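Long-range contacts in octopine dehydrogenase (Pecten maximus, PDB 3IQD), which reductively condenses L-arginine with pyruvate to form D-octopine, using NADH as the hydride donor: residues A83-L88 and L111-P116; S137-E142 and L166-I171. All coordinates share one frame; numbering follows the deposited sequence.

From the N terminus, contact 1 comes first: strand 85-88 leads through helix 95-102 to strand 111-114, and the pairing of the two strands closes that excursion. Helix 121-129 follows, and strand 137-141 then opens contact 2, which closes a loop holding strands 146-150 and 156-159 and the start of strand 161-171 when the chain returns along 166-171. The two contacts run in series, neither nested nor crossed. They are joined side by side because strands 111-114 and 137-141 are parallel neighbours, with Gly114 N 2.8 Å from Met139 O in a probable hydrogen bond. Contact 1 ends at Pro116 beside the dinucleotide and contact 2 at Glu142 beside agmatine.

Contact 1: A83-L88 and L111-P116; sequences ADVVIL and LIVGLP. With NAI (1,4-dihydronicotinamide adenine dinucleotide), chain B.
Leu88 O accepts the amide of Leu115 (N to O 3.0 Å), and straight after this last bond between the segments the chain passes through a cis peptide into Pro116. The proline ring meets the bound dinucleotide, its CD 3.3 Å from O4D of the nicotinamide ribose. Behind this end the strands run parallel, 17° apart. Leu111 N binds Asp84 O, Val86 N binds Leu111 O, Val113 N binds Val86 O, and Leu88 N binds Val113 O at 2.8 Å, so Val86 and Leu88 each give and take a bond. Strand 85-88, helix 95-102 and strand 111-114 form a beta-alpha-beta unit of the Rossmann-type nucleotide-binding fold.

On the face carrying Val85, Ile87, Leu111 and Val113, Val85 holds CG1 trans to its own amide nitrogen (chi1 -169°), which sets that methyl 3.8 Å from Val113 CG2. Ile87 and Val113 lie side by side, with Ile87 CG1 3.9 Å from Val113 CB. The other branch of Ile87, CG2, rests 3.7 Å from Leu115 CB. Helix 180-188 covers this face through Leu184 and Leu187. On the reverse face Leu88 sits across from Gly114, which has no side chain, and Leu88 CD1 comes no nearer than 4.4 Å to Ile112 CG2; Met102 and Tyr98 of helix 95-102 pack on Leu88 there.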
# COMPACT_ATOMS: atom_id res chain seq x y z
N ALA A 83 -15.58 -17.32 2.44
CA ALA A 83 -15.18 -16.20 1.60
C ALA A 83 -14.22 -16.67 0.51
O ALA A 83 -13.24 -17.36 0.79
CB ALA A 83 -14.54 -15.09 2.42
N ASP A 84 -14.53 -16.31 -0.73
CA ASP A 84 -13.67 -16.63 -1.85
C ASP A 84 -12.53 -15.62 -1.92
O ASP A 84 -11.42 -15.97 -2.31
CB ASP A 84 -14.47 -16.62 -3.16
CG ASP A 84 -15.52 -17.71 -3.22
OD1 ASP A 84 -16.71 -17.38 -3.42
OD2 ASP A 84 -15.17 -18.90 -3.05
N VAL A 85 -12.83 -14.38 -1.54
CA VAL A 85 -11.88 -13.28 -1.60
C VAL A 85 -11.93 -12.51 -0.28
O VAL A 85 -13.01 -12.21 0.24
CB VAL A 85 -12.21 -12.31 -2.77
CG1 VAL A 85 -11.08 -11.33 -2.99
CG2 VAL A 85 -12.46 -13.07 -4.04
N VAL A 86 -10.75 -12.21 0.27
CA VAL A 86 -10.65 -11.41 1.49
C VAL A 86 -9.78 -10.21 1.15
O VAL A 86 -8.59 -10.35 0.84
CB VAL A 86 -10.01 -12.21 2.66
CG1 VAL A 86 -9.96 -11.36 3.91
CG2 VAL A 86 -10.78 -13.50 2.93
N ILE A 87 -10.38 -9.03 1.19
CA ILE A 87 -9.71 -7.80 0.79
C ILE A 87 -9.48 -6.90 2.00
O ILE A 87 -10.43 -6.50 2.68
CB ILE A 87 -10.52 -7.04 -0.30
CG1 ILE A 87 -10.86 -7.97 -1.47
CG2 ILE A 87 -9.74 -5.82 -0.78
CD1 ILE A 87 -11.65 -7.32 -2.61
N LEU A 88 -8.21 -6.60 2.27
CA LEU A 88 -7.85 -5.71 3.37
C LEU A 88 -7.66 -4.29 2.86
O LEU A 88 -6.70 -4.01 2.15
CB LEU A 88 -6.56 -6.19 4.07
CG LEU A 88 -6.62 -7.37 5.05
CD1 LEU A 88 -6.86 -8.69 4.32
CD2 LEU A 88 -5.33 -7.45 5.85
N LEU A 111 -8.54 -16.13 -1.80
CA LEU A 111 -7.63 -15.15 -2.38
C LEU A 111 -7.52 -14.01 -1.39
O LEU A 111 -8.51 -13.33 -1.12
CB LEU A 111 -8.17 -14.64 -3.71
CG LEU A 111 -7.39 -13.52 -4.41
CD1 LEU A 111 -6.08 -14.04 -4.98
CD2 LEU A 111 -8.25 -12.92 -5.50
N ILE A 112 -6.32 -13.80 -0.86
CA ILE A 112 -6.11 -12.76 0.14
C ILE A 112 -5.49 -11.51 -0.48
O ILE A 112 -4.35 -11.53 -0.95
CB ILE A 112 -5.34 -13.31 1.37
CG1 ILE A 112 -6.20 -14.40 2.03
CG2 ILE A 112 -5.03 -12.18 2.36
CD1 ILE A 112 -5.54 -15.16 3.15
N VAL A 113 -6.26 -10.43 -0.48
CA VAL A 113 -5.94 -9.23 -1.26
C VAL A 113 -5.54 -8.06 -0.37
O VAL A 113 -6.19 -7.79 0.65
CB VAL A 113 -7.13 -8.82 -2.18
CG1 VAL A 113 -6.78 -7.62 -3.04
CG2 VAL A 113 -7.55 -9.98 -3.07
N GLY A 114 -4.46 -7.38 -0.75
CA GLY A 114 -4.02 -6.16 -0.08
C GLY A 114 -4.33 -4.96 -0.95
O GLY A 114 -3.70 -4.76 -1.98
N LEU A 115 -5.32 -4.16 -0.54
CA LEU A 115 -5.79 -3.05 -1.37
C LEU A 115 -5.83 -1.75 -0.57
O LEU A 115 -6.89 -1.36 -0.07
CB LEU A 115 -7.18 -3.39 -1.94
CG LEU A 115 -7.74 -2.57 -3.10
CD1 LEU A 115 -7.17 -3.05 -4.41
CD2 LEU A 115 -9.25 -2.64 -3.13
N PRO A 116 -4.68 -1.06 -0.45
CA PRO A 116 -3.36 -1.44 -0.93
C PRO A 116 -2.64 -2.34 0.08
O PRO A 116 -3.10 -2.50 1.21
CB PRO A 116 -2.64 -0.10 -1.04
CG PRO A 116 -3.21 0.69 0.05
CD PRO A 116 -4.64 0.25 0.22
PA NAI B . -8.71 5.26 6.52
O1A NAI B . -7.81 6.16 7.28
O2A NAI B . -9.95 5.93 6.08
O5B NAI B . -9.05 3.99 7.44
C5B NAI B . -9.48 4.13 8.77
C4B NAI B . -9.79 2.71 9.24
O4B NAI B . -8.63 2.12 9.81
C3B NAI B . -10.85 2.66 10.32
O3B NAI B . -12.13 2.60 9.75
C2B NAI B . -10.50 1.38 11.04
O2B NAI B . -11.16 0.28 10.44
C1B NAI B . -8.99 1.25 10.86
N9A NAI B . -8.32 1.66 12.11
C8A NAI B . -8.00 2.93 12.51
N7A NAI B . -7.40 2.87 13.73
C5A NAI B . -7.34 1.58 14.11
C6A NAI B . -6.83 0.96 15.25
N6A NAI B . -5.95 1.62 16.01
N1A NAI B . -6.90 -0.42 15.37
C2A NAI B . -7.47 -1.17 14.36
N3A NAI B . -7.98 -0.55 13.23
C4A NAI B . -7.91 0.80 13.10
O3 NAI B . -7.93 4.61 5.27
PN NAI B . -8.46 4.72 3.76
O1N NAI B . -8.73 6.13 3.45
O2N NAI B . -9.53 3.71 3.50
O5D NAI B . -7.14 4.28 2.96
C5D NAI B . -6.66 2.95 3.04
C4D NAI B . -5.20 2.91 2.63
O4D NAI B . -5.09 3.34 1.28
C3D NAI B . -4.35 3.84 3.48
O3D NAI B . -3.17 3.16 3.84
C2D NAI B . -4.02 5.01 2.58
O2D NAI B . -2.68 5.43 2.78
C1D NAI B . -4.23 4.46 1.17
N1N NAI B . -4.79 5.45 0.22
C2N NAI B . -5.85 6.27 0.54
C3N NAI B . -6.34 7.20 -0.39
C7N NAI B . -7.74 7.73 -0.25
O7N NAI B . -8.49 7.46 0.92
N7N NAI B . -8.25 8.46 -1.24
C4N NAI B . -5.75 7.28 -1.65
C5N NAI B . -4.68 6.44 -1.98
C6N NAI B . -4.22 5.53 -1.03

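Contact 2: S137-E142 and L166-I171; sequences SMMSFE and LAASLI. With AG2 (agmatine), chain C.
Glu142 reaches across to the backbone of Ala167 at the substrate end of an antiparallel strand pair, which continues the Rossmann-type sheet beyond its parallel strand 137-141. Glu142 CG stands between backbone N and carbonyl carbon (chi1 49°), and the chain beyond is extended, carrying the carboxylate across to the Leu166-Ala167 backbone. There OE2 accepts a hydrogen bond from Ala167 N at 2.7 Å, with the donor well above the carboxylate plane, while Glu142 N binds Ala167 O. The other oxygen, OE1, lies 2.8 Å from NH2 of the agmatine guanidinium, consistent with a role in recognising the arginine head group. With the carboxylate gone, as in an alanine, the guanidinium is likely to lose its nearby negative partner and the Ala167 amide its acceptor.

Ala168 sets its methyl squarely over the Phe141 ring, CB 3.4 Å from the centroid, a CH-pi contact. Phe194 meets the same ring edge-to-face. Leu166 CD2 approaches Phe141 CD2 obliquely at 3.9 Å. Met139 runs out extended, which brings its CE 4.1 Å from Ala168 CB.

The opposite face carries Met138, Ser140, Ser169 and Ile171. Ser140 OG is hydrogen-bonded to Glu122 and Ser117, while Ser169 OG comes nearest to Ser140 at CB, 3.5 Å away. Met138 bends at chi3 (-79°), folding its terminal methyl CE across Ile171, 3.9 Å from CD1.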
# COMPACT_ATOMS: atom_id res chain seq x y z
N SER A 137 -3.73 -17.72 -1.96
CA SER A 137 -3.01 -16.82 -2.85
C SER A 137 -2.99 -15.42 -2.26
O SER A 137 -3.97 -14.97 -1.65
CB SER A 137 -3.62 -16.81 -4.25
OG SER A 137 -3.44 -18.06 -4.89
N MET A 138 -1.87 -14.73 -2.43
CA MET A 138 -1.70 -13.40 -1.86
C MET A 138 -1.53 -12.37 -2.96
O MET A 138 -0.58 -12.42 -3.74
CB MET A 138 -0.50 -13.40 -0.91
CG MET A 138 -0.65 -14.39 0.24
SD MET A 138 0.83 -14.54 1.25
CE MET A 138 1.86 -15.61 0.23
N MET A 139 -2.47 -11.43 -3.03
CA MET A 139 -2.50 -10.42 -4.09
C MET A 139 -2.17 -9.04 -3.53
O MET A 139 -2.79 -8.59 -2.57
CB MET A 139 -3.88 -10.39 -4.75
CG MET A 139 -3.90 -9.89 -6.18
SD MET A 139 -5.54 -10.07 -6.88
CE MET A 139 -5.27 -9.53 -8.57
N SER A 140 -1.19 -8.37 -4.13
CA SER A 140 -0.74 -7.08 -3.63
C SER A 140 -0.94 -5.96 -4.64
O SER A 140 -0.32 -5.97 -5.71
CB SER A 140 0.73 -7.15 -3.21
OG SER A 140 0.89 -7.93 -2.03
N PHE A 141 -1.81 -5.00 -4.30
CA PHE A 141 -2.09 -3.86 -5.17
C PHE A 141 -1.23 -2.66 -4.79
O PHE A 141 -1.07 -2.36 -3.61
CB PHE A 141 -3.57 -3.48 -5.11
CG PHE A 141 -4.45 -4.32 -5.99
CD1 PHE A 141 -4.94 -5.54 -5.53
CD2 PHE A 141 -4.80 -3.89 -7.27
CE1 PHE A 141 -5.76 -6.33 -6.34
CE2 PHE A 141 -5.62 -4.67 -8.09
CZ PHE A 141 -6.10 -5.89 -7.63
N GLU A 142 -0.71 -1.97 -5.81
CA GLU A 142 0.24 -0.86 -5.62
C GLU A 142 -0.26 0.29 -4.73
O GLU A 142 0.44 0.73 -3.82
CB GLU A 142 0.75 -0.33 -6.98
CG GLU A 142 -0.34 -0.03 -8.02
CD GLU A 142 0.21 0.50 -9.35
OE1 GLU A 142 1.42 0.83 -9.43
OE2 GLU A 142 -0.57 0.59 -10.32
N LEU A 166 -4.06 0.14 -12.82
CA LEU A 166 -3.50 -0.23 -11.53
C LEU A 166 -2.89 -1.62 -11.61
O LEU A 166 -3.46 -2.52 -12.22
CB LEU A 166 -4.57 -0.18 -10.44
CG LEU A 166 -4.07 0.16 -9.04
CD1 LEU A 166 -3.59 1.60 -9.00
CD2 LEU A 166 -5.14 -0.08 -7.98
N ALA A 167 -1.73 -1.78 -10.99
CA ALA A 167 -1.01 -3.05 -11.02
C ALA A 167 -1.18 -3.81 -9.72
O ALA A 167 -1.37 -3.22 -8.66
CB ALA A 167 0.47 -2.81 -11.30
N ALA A 168 -1.11 -5.14 -9.81
CA ALA A 168 -1.12 -6.01 -8.64
C ALA A 168 -0.23 -7.21 -8.88
O ALA A 168 -0.14 -7.72 -9.99
CB ALA A 168 -2.53 -6.46 -8.32
N SER A 169 0.45 -7.66 -7.83
CA SER A 169 1.25 -8.88 -7.91
C SER A 169 0.44 -10.04 -7.36
O SER A 169 -0.60 -9.84 -6.74
CB SER A 169 2.55 -8.74 -7.13
OG SER A 169 2.33 -8.87 -5.74
N LEU A 170 0.93 -11.26 -7.59
CA LEU A 170 0.25 -12.45 -7.10
C LEU A 170 1.24 -13.56 -6.75
O LEU A 170 2.09 -13.92 -7.55
CB LEU A 170 -0.74 -12.95 -8.15
CG LEU A 170 -1.57 -14.19 -7.82
CD1 LEU A 170 -2.65 -13.87 -6.78
CD2 LEU A 170 -2.19 -14.73 -9.09
N ILE A 171 1.11 -14.08 -5.53
CA ILE A 171 1.79 -15.32 -5.14
C ILE A 171 0.74 -16.42 -5.16
O ILE A 171 -0.16 -16.44 -4.31
CB ILE A 171 2.44 -15.23 -3.75
CG1 ILE A 171 3.53 -14.15 -3.74
CG2 ILE A 171 2.99 -16.59 -3.33
CD1 ILE A 171 4.13 -13.90 -2.38
N AG2 C . 1.41 6.86 -1.77
CA AG2 C . 0.95 5.83 -2.75
CB AG2 C . 1.44 6.18 -4.15
CG AG2 C . 1.20 5.10 -5.20
CD AG2 C . 2.38 4.14 -5.30
NE AG2 C . 2.67 3.78 -6.68
CZ AG2 C . 3.21 2.62 -7.06
NH1 AG2 C . 3.51 1.69 -6.15
NH2 AG2 C . 3.44 2.38 -8.34